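Long-range contacts in adenosine kinase (Sinorhizobium meliloti, PDB 3UBO), which probably transfers a phosphate from ATP to adenosine, and here holds both adenosine and ADP: residues A[83-89]-A[108-114]; A[78-82]-A[143-149]; A[261-265]-A[296-301]; A[4-10]-A[151-156]. All blocks are in the same frame, centred on the assembly; numbering follows the deposited sequence.

Contact 1: A[83-89]-A[108-114]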
loop_
_atom_site.group_PDB
_atom_site.type_symbol
_atom_site.label_atom_id
_atom_site.label_comp_id
_atom_site.label_asym_id
_atom_site.label_seq_id
_atom_site.Cartn_x
_atom_site.Cartn_y
_atom_site.Cartn_z
ATOM N N VAL A 83 18.216 -5.150 6.428
ATOM C CA VAL A 83 17.765 -4.524 5.192
ATOM C C VAL A 83 18.938 -3.942 4.410
ATOM O O VAL A 83 19.980 -3.623 4.982
ATOM C CB VAL A 83 16.738 -3.409 5.464
ATOM C CG1 VAL A 83 15.483 -3.988 6.100
ATOM C CG2 VAL A 83 17.347 -2.335 6.354
ATOM N N ALA A 84 18.762 -3.807 3.099
ATOM C CA ALA A 84 19.787 -3.275 2.254
ATOM C C ALA A 84 19.666 -1.769 2.125
ATOM O O ALA A 84 18.705 -1.161 2.541
ATOM C CB ALA A 84 19.808 -3.959 0.941
ATOM N N ASP A 85 20.726 -1.165 1.626
ATOM C CA ASP A 85 20.861 0.277 1.474
ATOM C C ASP A 85 19.997 0.765 0.276
ATOM O O ASP A 85 20.243 1.822 -0.311
ATOM C CB ASP A 85 22.344 0.579 1.232
ATOM C CG ASP A 85 22.633 2.090 1.110
ATOM O OD1 ASP A 85 21.666 2.868 1.396
ATOM O OD2 ASP A 85 23.813 2.483 0.762
ATOM N N ASP A 86 18.948 0.009 -0.054
ATOM C CA ASP A 86 18.106 0.256 -1.252
ATOM C C ASP A 86 16.715 0.925 -0.961
ATOM O O ASP A 86 16.439 1.389 0.146
ATOM C CB ASP A 86 17.938 -1.065 -2.010
ATOM C CG ASP A 86 17.354 -2.140 -1.141
ATOM O OD1 ASP A 86 16.630 -1.726 -0.190
ATOM O OD2 ASP A 86 17.603 -3.356 -1.407
ATOM N N GLN A 87 15.868 0.992 -1.986
ATOM C CA GLN A 87 14.670 1.773 -1.941
ATOM C C GLN A 87 13.624 1.035 -1.091
ATOM O O GLN A 87 12.776 1.649 -0.423
ATOM C CB GLN A 87 14.202 2.006 -3.351
ATOM C CG GLN A 87 14.557 3.344 -3.808
ATOM C CD GLN A 87 14.424 3.431 -5.282
ATOM O OE1 GLN A 87 14.213 2.422 -5.947
ATOM N NE2 GLN A 87 14.532 4.628 -5.819
ATOM N N LEU A 88 13.730 -0.287 -1.130
ATOM C CA LEU A 88 12.854 -1.113 -0.367
ATOM C C LEU A 88 13.196 -0.962 1.122
ATOM O O LEU A 88 12.280 -0.838 1.968
ATOM C CB LEU A 88 12.949 -2.578 -0.806
ATOM C CG LEU A 88 11.683 -3.256 -1.409
ATOM C CD1 LEU A 88 10.797 -2.287 -2.236
ATOM C CD2 LEU A 88 11.934 -4.557 -2.183
ATOM N N GLY A 89 14.496 -0.931 1.438
ATOM C CA GLY A 89 14.940 -0.843 2.805
ATOM C C GLY A 89 14.705 0.551 3.350
ATOM O O GLY A 89 14.528 0.705 4.547
ATOM N N LEU A 108 22.728 -3.205 4.840
ATOM C CA LEU A 108 23.687 -3.928 4.012
ATOM C C LEU A 108 24.656 -3.160 3.082
ATOM O O LEU A 108 25.912 -3.431 3.103
ATOM C CB LEU A 108 22.970 -4.979 3.204
ATOM C CG LEU A 108 23.676 -6.318 3.344
ATOM C CD1 LEU A 108 24.081 -6.515 4.787
ATOM C CD2 LEU A 108 22.881 -7.522 2.826
ATOM N N ASP A 109 24.188 -2.233 2.239
ATOM C CA ASP A 109 25.170 -1.709 1.193
ATOM C C ASP A 109 25.293 -2.668 -0.004
ATOM O O ASP A 109 26.222 -3.470 -0.077
ATOM C CB ASP A 109 26.610 -1.477 1.738
ATOM C CG ASP A 109 26.707 -0.288 2.720
ATOM O OD1 ASP A 109 25.615 0.207 3.231
ATOM O OD2 ASP A 109 27.890 0.150 2.947
ATOM N N GLY A 110 24.303 -2.626 -0.892
ATOM C CA GLY A 110 24.227 -3.597 -1.967
ATOM C C GLY A 110 23.698 -4.969 -1.564
ATOM O O GLY A 110 23.189 -5.167 -0.429
ATOM N N HIS A 111 23.861 -5.909 -2.500
ATOM C CA HIS A 111 23.249 -7.252 -2.481
ATOM C C HIS A 111 23.607 -8.058 -1.229
ATOM O O HIS A 111 24.676 -7.902 -0.719
ATOM C CB HIS A 111 23.630 -8.037 -3.788
ATOM C CG HIS A 111 22.949 -7.526 -5.041
ATOM N ND1 HIS A 111 23.097 -6.225 -5.504
ATOM C CD2 HIS A 111 22.117 -8.148 -5.926
ATOM C CE1 HIS A 111 22.376 -6.071 -6.607
ATOM N NE2 HIS A 111 21.770 -7.218 -6.884
ATOM N N PRO A 112 22.691 -8.903 -0.737
ATOM C CA PRO A 112 21.295 -9.001 -1.243
ATOM C C PRO A 112 20.431 -7.721 -1.097
ATOM O O PRO A 112 20.694 -6.857 -0.251
ATOM C CB PRO A 112 20.685 -10.192 -0.454
ATOM C CG PRO A 112 21.797 -11.047 -0.083
ATOM C CD PRO A 112 23.060 -10.091 0.062
ATOM N N PRO A 113 19.383 -7.594 -1.918
ATOM C CA PRO A 113 18.550 -6.419 -1.659
ATOM C C PRO A 113 17.566 -6.784 -0.551
ATOM O O PRO A 113 17.527 -7.966 -0.114
ATOM C CB PRO A 113 17.825 -6.202 -2.985
ATOM C CG PRO A 113 18.165 -7.443 -3.821
ATOM C CD PRO A 113 18.744 -8.468 -2.900
ATOM N N THR A 114 16.840 -5.771 -0.099
ATOM C CA THR A 114 15.911 -5.907 0.990
ATOM C C THR A 114 14.942 -7.087 0.781
ATOM O O THR A 114 14.395 -7.306 -0.299
ATOM C CB THR A 114 15.224 -4.556 1.173
ATOM O OG1 THR A 114 16.197 -3.601 1.625
ATOM C CG2 THR A 114 14.054 -4.609 2.111
#
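This is a loop-to-helix-start contact, centred on Thr114 and the N-cap residue Asp86, at the junction between the large parallel sheet and the smaller mixed sheet of a pfkB-family kinase. The Asp86 carboxylate takes Thr114 with both oxygens. OD2 accepts from Thr114 N at 2.9 Å in a nearly straight bond (165° at the hydrogen), and OD1 accepts from the Thr114 hydroxyl, OG1, at 2.6 Å, each oxygen using its syn lone pair. OD1 also caps the helix, taking Gly89 N at 2.8 Å nearly along the C-O axis. With chi1 at 57°, Asp86 CG stands between its own backbone N and carbonyl carbon, which sets the carboxylate toward both the loop and the first turn of the helix. Thr114 OG1, having given its proton to Asp86, accepts from Ala84 N at 3.0 Å, so this buried hydroxyl both gives and takes a bond, joining the Asp86 carboxylate to the Ala84 backbone. Thr114 CB rests 3.6 Å from Leu88 CB, an apolar side to the same grip. Farther along, Leu108 N donates to Val83 O at 2.8 Å, in the carbonyl plane, and Ala84 CB fits inside the bend of 108-114, near Pro112 O; a cis peptide precedes Pro112. At the exposed end Asp85 OD2 and Asp109 OD1 sit 3.8 Å apart, a like-charge pair. Helix 87-98 runs on from Asp86, and Gln87 of the second subunit packs on Pro113. Pro112 and Pro113 lie on Tyr132 of strand 127-132, while Leu108 touches Ala135 and Glu138.

Contact 2: A[78-82]-A[143-149]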
loop_
_atom_site.group_PDB
_atom_site.type_symbol
_atom_site.label_atom_id
_atom_site.label_comp_id
_atom_site.label_asym_id
_atom_site.label_seq_id
_atom_site.Cartn_x
_atom_site.Cartn_y
_atom_site.Cartn_z
ATOM N N ALA A 78 11.150 -1.271 20.050
ATOM C CA ALA A 78 12.417 -1.188 19.304
ATOM C C ALA A 78 12.598 -2.465 18.491
ATOM O O ALA A 78 12.044 -3.563 18.852
ATOM C CB ALA A 78 13.631 -0.968 20.238
ATOM N N TYR A 79 13.355 -2.322 17.392
ATOM C CA TYR A 79 13.373 -3.400 16.393
ATOM C C TYR A 79 14.751 -3.543 15.807
ATOM O O TYR A 79 15.462 -2.544 15.588
ATOM C CB TYR A 79 12.248 -3.243 15.278
ATOM C CG TYR A 79 12.359 -4.292 14.129
ATOM C CD1 TYR A 79 11.930 -5.608 14.321
ATOM C CD2 TYR A 79 12.923 -3.958 12.883
ATOM C CE1 TYR A 79 12.042 -6.537 13.359
ATOM C CE2 TYR A 79 13.013 -4.899 11.884
ATOM C CZ TYR A 79 12.582 -6.186 12.148
ATOM O OH TYR A 79 12.713 -7.147 11.189
ATOM N N PHE A 80 15.140 -4.795 15.610
ATOM C CA PHE A 80 16.382 -5.061 14.905
ATOM C C PHE A 80 16.039 -5.902 13.676
ATOM O O PHE A 80 15.404 -6.990 13.838
ATOM C CB PHE A 80 17.388 -5.905 15.739
ATOM C CG PHE A 80 17.770 -5.328 17.087
ATOM C CD1 PHE A 80 17.716 -3.947 17.338
ATOM C CD2 PHE A 80 18.237 -6.196 18.113
ATOM C CE1 PHE A 80 18.162 -3.442 18.581
ATOM C CE2 PHE A 80 18.628 -5.716 19.348
ATOM C CZ PHE A 80 18.630 -4.345 19.586
ATOM N N GLY A 81 16.428 -5.441 12.491
ATOM C CA GLY A 81 16.154 -6.165 11.264
ATOM C C GLY A 81 17.269 -6.021 10.247
ATOM O O GLY A 81 18.141 -5.162 10.386
ATOM N N LYS A 82 17.242 -6.864 9.221
ATOM C CA LYS A 82 18.257 -6.831 8.175
ATOM C C LYS A 82 17.688 -6.288 6.869
ATOM O O LYS A 82 16.791 -6.885 6.274
ATOM C CB LYS A 82 18.843 -8.227 7.952
ATOM C CG LYS A 82 20.356 -8.294 8.086
ATOM C CD LYS A 82 20.982 -6.916 7.957
ATOM C CE LYS A 82 22.072 -6.705 8.995
ATOM N NZ LYS A 82 22.663 -5.340 8.911
ATOM N N ASP A 143 24.651 -7.200 15.131
ATOM C CA ASP A 143 23.499 -6.317 14.966
ATOM C C ASP A 143 22.647 -6.163 16.240
ATOM O O ASP A 143 21.650 -5.415 16.235
ATOM C CB ASP A 143 22.628 -6.845 13.813
ATOM C CG ASP A 143 23.221 -6.575 12.434
ATOM O OD1 ASP A 143 23.625 -5.399 12.189
ATOM O OD2 ASP A 143 23.214 -7.543 11.622
ATOM N N VAL A 144 23.019 -6.903 17.298
ATOM C CA VAL A 144 22.500 -6.680 18.656
ATOM C C VAL A 144 22.972 -5.283 19.117
ATOM O O VAL A 144 24.168 -5.050 19.224
ATOM C CB VAL A 144 22.892 -7.819 19.667
ATOM C CG1 VAL A 144 22.365 -7.492 20.964
ATOM C CG2 VAL A 144 22.341 -9.210 19.225
ATOM N N GLU A 145 22.056 -4.314 19.238
ATOM C CA GLU A 145 22.321 -3.113 20.036
ATOM C C GLU A 145 22.173 -3.596 21.487
ATOM O O GLU A 145 21.140 -4.187 21.888
ATOM C CB GLU A 145 21.380 -1.926 19.752
ATOM C CG GLU A 145 21.733 -1.024 18.588
ATOM C CD GLU A 145 20.478 -0.401 17.919
ATOM O OE1 GLU A 145 20.020 0.649 18.455
ATOM O OE2 GLU A 145 19.970 -0.957 16.868
ATOM N N ASP A 146 23.225 -3.361 22.253
ATOM C CA ASP A 146 23.498 -4.011 23.524
ATOM C C ASP A 146 22.657 -3.405 24.676
ATOM O O ASP A 146 21.939 -4.098 25.467
ATOM C CB ASP A 146 25.005 -3.759 23.753
ATOM C CG ASP A 146 25.607 -4.753 24.692
ATOM O OD1 ASP A 146 24.783 -5.285 25.489
ATOM O OD2 ASP A 146 26.841 -5.026 24.641
ATOM N N ASP A 147 22.808 -2.078 24.731
ATOM C CA ASP A 147 22.156 -1.200 25.679
ATOM C C ASP A 147 20.674 -1.417 25.521
ATOM O O ASP A 147 19.941 -1.677 26.506
ATOM C CB ASP A 147 22.567 0.282 25.440
ATOM C CG ASP A 147 22.500 0.708 23.959
ATOM O OD1 ASP A 147 22.960 -0.072 23.113
ATOM O OD2 ASP A 147 21.986 1.814 23.631
ATOM N N VAL A 148 20.239 -1.359 24.262
ATOM C CA VAL A 148 18.840 -1.590 23.889
ATOM C C VAL A 148 18.259 -2.938 24.377
ATOM O O VAL A 148 17.252 -2.905 25.036
ATOM C CB VAL A 148 18.615 -1.225 22.383
ATOM C CG1 VAL A 148 17.130 -1.327 21.932
ATOM C CG2 VAL A 148 19.185 0.220 22.123
ATOM N N VAL A 149 18.868 -4.100 24.144
ATOM C CA VAL A 149 18.312 -5.318 24.758
ATOM C C VAL A 149 18.112 -5.189 26.263
ATOM O O VAL A 149 17.049 -5.568 26.778
ATOM C CB VAL A 149 19.140 -6.550 24.475
ATOM C CG1 VAL A 149 18.449 -7.882 24.901
ATOM C CG2 VAL A 149 19.556 -6.519 23.027
HETATM O O HOH W 1 17.277 -0.759 16.253
#
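Phe80, on strand 77-80 of the central parallel sheet, packs under the start of helix 146-150 in the alpha/beta layering of the ribokinase-like fold. Its ring is met from several directions. Asp143 O lies over one face, 3.9 Å above the plane and shifted toward the rim; Val149 CG2 comes to the edge, 3.9 Å from CE2. Glu145 crosses obliquely, its carboxylate turned 37° from the ring, and brings OE2 to 3.5 Å from Phe80 CE1. Val148 CG1 bridges two strand residues, touching Phe80 CE1 and, at 3.9 Å, Ala78 CB. Phe80 CG is anti to the carbonyl carbon (chi1 -57°), which carries the ring off the strand toward the helix.

Beyond the apolar centre, Lys82 reaches Asp143 at about a right angle. The chain is bent at chi2 and chi3, and the salt bridge from NZ to Asp143 OD1 is weak at 3.4 Å; Asp143 OD2 has a second, weak partner in Gly140 N. In the next shell Ile177 of helix 168-179 backs Val144 and Val149, and Ile11 of the neighbouring strand touches Phe80. Glu145 is the N-cap residue, but its side chain turns to the sheet: OE1 takes a hydrogen bond from His102 NE2, while OE2 receives one from a water at 2.8 Å, and that same water donates to Tyr79 O at 2.6 Å.

Contact 3: A[261-265]-A[296-301]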
loop_
_atom_site.group_PDB
_atom_site.type_symbol
_atom_site.label_atom_id
_atom_site.label_comp_id
_atom_site.label_asym_id
_atom_site.label_seq_id
_atom_site.Cartn_x
_atom_site.Cartn_y
_atom_site.Cartn_z
ATOM N N ARG A 261 -5.870 -21.704 32.676
ATOM C CA ARG A 261 -6.097 -21.560 31.234
ATOM C C ARG A 261 -7.079 -20.450 30.985
ATOM O O ARG A 261 -8.321 -20.697 31.018
ATOM C CB ARG A 261 -6.673 -22.839 30.613
ATOM C CG ARG A 261 -5.974 -24.139 30.962
ATOM C CD ARG A 261 -6.026 -25.083 29.752
ATOM N NE ARG A 261 -4.998 -26.137 29.729
ATOM C CZ ARG A 261 -3.712 -25.991 30.066
ATOM N NH1 ARG A 261 -3.203 -24.818 30.454
ATOM N NH2 ARG A 261 -2.920 -27.049 30.004
ATOM N N VAL A 262 -6.557 -19.240 30.749
ATOM C CA VAL A 262 -7.398 -18.077 30.408
ATOM C C VAL A 262 -7.912 -18.112 28.949
ATOM O O VAL A 262 -7.166 -17.751 28.030
ATOM C CB VAL A 262 -6.652 -16.736 30.631
ATOM C CG1 VAL A 262 -7.588 -15.503 30.428
ATOM C CG2 VAL A 262 -6.016 -16.708 31.998
ATOM N N ARG A 263 -9.176 -18.525 28.745
ATOM C CA ARG A 263 -9.842 -18.461 27.418
ATOM C C ARG A 263 -10.622 -17.164 27.189
ATOM O O ARG A 263 -11.712 -17.060 27.682
ATOM C CB ARG A 263 -10.785 -19.651 27.253
ATOM C CG ARG A 263 -10.107 -20.860 27.756
ATOM C CD ARG A 263 -10.851 -22.090 27.458
ATOM N NE ARG A 263 -9.902 -23.193 27.399
ATOM C CZ ARG A 263 -10.229 -24.484 27.317
ATOM N NH1 ARG A 263 -11.527 -24.859 27.296
ATOM N NH2 ARG A 263 -9.247 -25.400 27.240
ATOM N N VAL A 264 -10.068 -16.184 26.485
ATOM C CA VAL A 264 -10.777 -14.989 26.049
ATOM C C VAL A 264 -11.149 -15.099 24.554
ATOM O O VAL A 264 -10.314 -15.441 23.690
ATOM C CB VAL A 264 -9.961 -13.687 26.300
ATOM C CG1 VAL A 264 -10.683 -12.447 25.749
ATOM C CG2 VAL A 264 -9.572 -13.547 27.797
ATOM N N GLY A 265 -12.396 -14.788 24.231
ATOM C CA GLY A 265 -12.885 -14.940 22.868
ATOM C C GLY A 265 -12.651 -13.760 21.933
ATOM O O GLY A 265 -12.209 -12.673 22.352
ATOM N N LEU A 296 -3.817 -11.706 32.604
ATOM C CA LEU A 296 -3.858 -12.537 31.400
ATOM C C LEU A 296 -5.182 -12.307 30.675
ATOM O O LEU A 296 -5.250 -12.301 29.435
ATOM C CB LEU A 296 -3.733 -14.023 31.743
ATOM C CG LEU A 296 -2.385 -14.393 32.390
ATOM C CD1 LEU A 296 -2.081 -15.901 32.297
ATOM C CD2 LEU A 296 -1.281 -13.552 31.769
ATOM N N GLU A 297 -6.230 -12.137 31.470
ATOM C CA GLU A 297 -7.545 -11.850 30.975
ATOM C C GLU A 297 -7.518 -10.582 30.101
ATOM O O GLU A 297 -7.924 -10.616 28.949
ATOM C CB GLU A 297 -8.497 -11.674 32.175
ATOM C CG GLU A 297 -9.732 -12.575 32.169
ATOM C CD GLU A 297 -10.977 -11.891 31.610
ATOM O OE1 GLU A 297 -10.993 -10.633 31.535
ATOM O OE2 GLU A 297 -11.944 -12.613 31.263
ATOM N N GLU A 298 -7.042 -9.469 30.643
ATOM C CA GLU A 298 -7.082 -8.214 29.910
ATOM C C GLU A 298 -5.977 -8.200 28.851
ATOM O O GLU A 298 -5.882 -7.309 27.987
ATOM C CB GLU A 298 -6.884 -7.063 30.875
ATOM C CG GLU A 298 -7.636 -5.756 30.527
ATOM C CD GLU A 298 -7.191 -4.611 31.470
ATOM O OE1 GLU A 298 -6.782 -4.935 32.645
ATOM O OE2 GLU A 298 -7.214 -3.408 31.041
ATOM N N CYS A 299 -5.116 -9.198 28.937
ATOM C CA CYS A 299 -4.051 -9.352 27.956
ATOM C C CYS A 299 -4.685 -10.032 26.737
ATOM O O CYS A 299 -4.653 -9.457 25.646
ATOM C CB CYS A 299 -2.798 -10.104 28.506
ATOM S SG CYS A 299 -1.430 -9.067 29.187
ATOM N N SER A 300 -5.286 -11.217 26.899
ATOM C CA SER A 300 -5.861 -11.855 25.744
ATOM C C SER A 300 -6.761 -10.830 25.060
ATOM O O SER A 300 -6.897 -10.825 23.847
ATOM C CB SER A 300 -6.678 -13.067 26.131
ATOM O OG SER A 300 -5.895 -14.032 26.741
ATOM N N LYS A 301 -7.373 -9.948 25.831
ATOM C CA LYS A 301 -8.391 -9.066 25.240
ATOM C C LYS A 301 -7.661 -8.124 24.306
ATOM O O LYS A 301 -8.058 -7.934 23.159
ATOM C CB LYS A 301 -9.257 -8.304 26.285
ATOM C CG LYS A 301 -10.409 -9.130 26.875
ATOM C CD LYS A 301 -11.176 -8.334 27.938
ATOM C CE LYS A 301 -12.043 -9.222 28.888
ATOM N NZ LYS A 301 -13.470 -9.716 28.456
#
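No ring takes part where Val262 and Val264 meet helix 296-311: the flat groups beside the valines are the carbonyl of Glu297, whose O lies 3.6 Å from Val264 CG2, and the Glu297 carboxylate, with OE2 farther off. The arrangement is a beta hairpin, strands 253-257 and 260-264, laid along a helix; strand and helix axes pass 8.1 Å apart and run at 38° to each other. With no hydrogen bond between the segments, the valine side chains pack on the helix by van der Waals contact.

Val262 sits over Leu296 and Glu297, its CG2 against Leu296 CB at 3.5 Å and its CG1 against Glu297 CA at 3.7 Å. CG1 stands anti to the backbone N (chi1 -173°), leaving CG2 beside that N and turned to Leu296. An alanine here would lose both methyls, and is likely to open a gap beside Leu296 and let its side chain shift. One turn on, Val264 sits over Ser300, whose OG has a weak hydrogen bond to Ser253 OG of the hairpin's other strand; Tyr282, which lines the ADP pocket, touches Ser300. Lys301 crosses Val264 at about a right angle, its CG 3.5 Å from Val264 CG1.

Contact 4: A[4-10]-A[151-156]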
loop_
_atom_site.group_PDB
_atom_site.type_symbol
_atom_site.label_atom_id
_atom_site.label_comp_id
_atom_site.label_asym_id
_atom_site.label_seq_id
_atom_site.Cartn_x
_atom_site.Cartn_y
_atom_site.Cartn_z
ATOM N N ALA A 4 14.473 0.747 32.757
ATOM C CA ALA A 4 13.904 0.251 31.458
ATOM C C ALA A 4 13.432 1.352 30.489
ATOM O O ALA A 4 12.628 2.206 30.883
ATOM C CB ALA A 4 12.734 -0.825 31.639
ATOM N N LYS A 5 13.906 1.317 29.227
ATOM C CA LYS A 5 13.493 2.328 28.214
ATOM C C LYS A 5 12.427 1.830 27.142
ATOM O O LYS A 5 11.757 2.634 26.470
ATOM C CB LYS A 5 14.739 2.942 27.572
ATOM C CG LYS A 5 14.589 4.285 26.857
ATOM C CD LYS A 5 15.985 4.556 26.195
ATOM C CE LYS A 5 16.208 6.028 25.653
ATOM N NZ LYS A 5 15.001 6.685 24.971
ATOM N N TYR A 6 12.296 0.504 27.019
ATOM C CA TYR A 6 11.381 -0.118 26.079
ATOM C C TYR A 6 10.591 -1.184 26.812
ATOM O O TYR A 6 11.138 -1.952 27.636
ATOM C CB TYR A 6 12.079 -0.684 24.782
ATOM C CG TYR A 6 12.963 0.341 24.064
ATOM C CD1 TYR A 6 12.410 1.407 23.318
ATOM C CD2 TYR A 6 14.365 0.298 24.201
ATOM C CE1 TYR A 6 13.248 2.390 22.701
ATOM C CE2 TYR A 6 15.192 1.260 23.619
ATOM C CZ TYR A 6 14.646 2.304 22.863
ATOM O OH TYR A 6 15.516 3.225 22.272
ATOM N N ASP A 7 9.296 -1.219 26.480
ATOM C CA ASP A 7 8.411 -2.322 26.859
ATOM C C ASP A 7 8.726 -3.484 25.990
ATOM O O ASP A 7 9.002 -4.552 26.491
ATOM C CB ASP A 7 6.939 -1.881 26.766
ATOM C CG ASP A 7 6.718 -0.608 27.531
ATOM O OD1 ASP A 7 6.890 -0.736 28.767
ATOM O OD2 ASP A 7 6.520 0.499 26.931
ATOM N N VAL A 8 8.712 -3.277 24.675
ATOM C CA VAL A 8 9.083 -4.388 23.782
ATOM C C VAL A 8 10.111 -4.144 22.694
ATOM O O VAL A 8 10.046 -3.142 21.897
ATOM C CB VAL A 8 7.903 -5.039 23.062
ATOM C CG1 VAL A 8 8.315 -6.461 22.672
ATOM C CG2 VAL A 8 6.617 -5.007 23.948
ATOM N N LEU A 9 11.030 -5.107 22.662
ATOM C CA LEU A 9 11.990 -5.235 21.579
ATOM C C LEU A 9 11.690 -6.474 20.687
ATOM O O LEU A 9 11.532 -7.635 21.166
ATOM C CB LEU A 9 13.399 -5.276 22.131
ATOM C CG LEU A 9 14.593 -5.639 21.229
ATOM C CD1 LEU A 9 14.907 -4.513 20.229
ATOM C CD2 LEU A 9 15.827 -5.952 22.071
ATOM N N THR A 10 11.592 -6.217 19.385
ATOM C CA THR A 10 11.442 -7.354 18.474
ATOM C C THR A 10 12.614 -7.516 17.507
ATOM O O THR A 10 13.228 -6.522 17.059
ATOM C CB THR A 10 10.054 -7.424 17.741
ATOM O OG1 THR A 10 10.056 -6.530 16.610
ATOM C CG2 THR A 10 8.925 -7.054 18.707
ATOM N N GLN A 151 17.631 -2.479 28.179
ATOM C CA GLN A 151 16.593 -1.517 28.534
ATOM C C GLN A 151 15.133 -1.918 28.185
ATOM O O GLN A 151 14.151 -1.106 28.356
ATOM C CB GLN A 151 16.923 -0.196 27.854
ATOM C CG GLN A 151 18.370 0.225 28.034
ATOM C CD GLN A 151 18.716 1.447 27.197
ATOM O OE1 GLN A 151 18.760 1.371 25.942
ATOM N NE2 GLN A 151 18.952 2.595 27.879
ATOM N N SER A 152 14.978 -3.174 27.752
ATOM C CA SER A 152 13.710 -3.596 27.177
ATOM C C SER A 152 13.124 -4.746 27.956
ATOM O O SER A 152 13.791 -5.796 28.138
ATOM C CB SER A 152 13.864 -3.934 25.675
ATOM O OG SER A 152 14.100 -2.748 24.940
ATOM N N LYS A 153 11.861 -4.543 28.368
ATOM C CA LYS A 153 11.205 -5.449 29.306
ATOM C C LYS A 153 11.098 -6.851 28.719
ATOM O O LYS A 153 11.608 -7.833 29.269
ATOM C CB LYS A 153 9.831 -4.917 29.784
ATOM C CG LYS A 153 9.834 -3.519 30.500
ATOM C CD LYS A 153 8.500 -3.308 31.285
ATOM C CE LYS A 153 8.128 -1.855 31.488
ATOM N NZ LYS A 153 6.954 -1.739 32.452
ATOM N N VAL A 154 10.413 -6.936 27.587
ATOM C CA VAL A 154 10.493 -8.140 26.801
ATOM C C VAL A 154 11.387 -8.015 25.565
ATOM O O VAL A 154 11.518 -6.932 24.970
ATOM C CB VAL A 154 9.172 -8.630 26.431
ATOM C CG1 VAL A 154 9.359 -9.966 25.799
ATOM C CG2 VAL A 154 8.389 -8.822 27.704
ATOM N N THR A 155 12.052 -9.109 25.226
ATOM C CA THR A 155 12.644 -9.247 23.902
ATOM C C THR A 155 11.852 -10.363 23.152
ATOM O O THR A 155 11.598 -11.480 23.679
ATOM C CB THR A 155 14.236 -9.404 23.964
ATOM O OG1 THR A 155 14.857 -8.191 24.457
ATOM C CG2 THR A 155 14.855 -9.756 22.589
ATOM N N TYR A 156 11.375 -10.024 21.953
ATOM C CA TYR A 156 10.573 -10.972 21.191
ATOM C C TYR A 156 11.133 -11.146 19.792
ATOM O O TYR A 156 11.595 -10.160 19.181
ATOM C CB TYR A 156 9.199 -10.425 21.141
ATOM C CG TYR A 156 8.189 -11.121 20.259
ATOM C CD1 TYR A 156 7.489 -12.233 20.716
ATOM C CD2 TYR A 156 7.882 -10.625 19.000
ATOM C CE1 TYR A 156 6.526 -12.851 19.943
ATOM C CE2 TYR A 156 6.882 -11.235 18.208
ATOM C CZ TYR A 156 6.195 -12.352 18.680
ATOM O OH TYR A 156 5.197 -12.968 17.910
#
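Lys153 and Asp7 lie side by side and point the same way, each with CG anti to its carbonyl carbon (chi1 -59° and -52°). Lys153 runs extended beyond CG and passes CE 3.2 Å from Asp7 OD1. The ion pair is long, NZ to OD1 3.8 Å, and both ends have stronger partners: Asp7 OD1 pairs with Arg76, and Lys153 NZ donates to Thr291 O. Replacing the lysine with an alanine would probably leave Thr291 O without that donor and Asp7 with less positive charge beside it.

These two residues mark the corner where both strands break step; strands 6-11 and 152-158 lie parallel on both sides of it, in the middle of the ribokinase-like sheet. At the corner Lys153 N and Val154 N, successive groups, donate to Tyr6 O and Asp7 O, and alternation resumes with Leu9 N to Val154 O at 3.0 Å and Tyr156 N to Leu9 O.

Side chains leave on two faces. On one, Leu9 lies alongside Thr155, its CD2 3.4 Å from Thr155 OG1, and Leu9 CB meets Ser152 CB. On the other, Thr10 runs beside Tyr156, its CG2 at the edge of the ring, 3.7 Å from CD2. Thr10 OG1 sits between the backbone N and the carbonyl carbon (chi1 81°), turned to Ala63 O, its hydrogen-bond partner; helix 62-73 covers this face, with Thr66 on Tyr156 and Ala67 on Thr10.

How the contacts relate
Contacts 2 and 4 are the buried pair and share a sheet: strands 77-80 and 6-11 are neighbours, joined by probable hydrogen bonds Ala78 O to Thr10 N and Ala78 N to Val8 O. Contact 4 pairs strands by backbone bonds; contact 2 packs a helix start on the same sheet through an aromatic side chain. Contacts 1 and 3 are partly buried. Contact 1 adjoins contact 2 in sequence, their centres about 18 Å apart, and sits at the subunit interface, held mostly by side-chain hydrogen bonds of Asp86 and Thr114. Contact 3, about 40 Å from contact 1 between centres, has no hydrogen bond across it and is joined by van der Waals contacts, mostly of two valines.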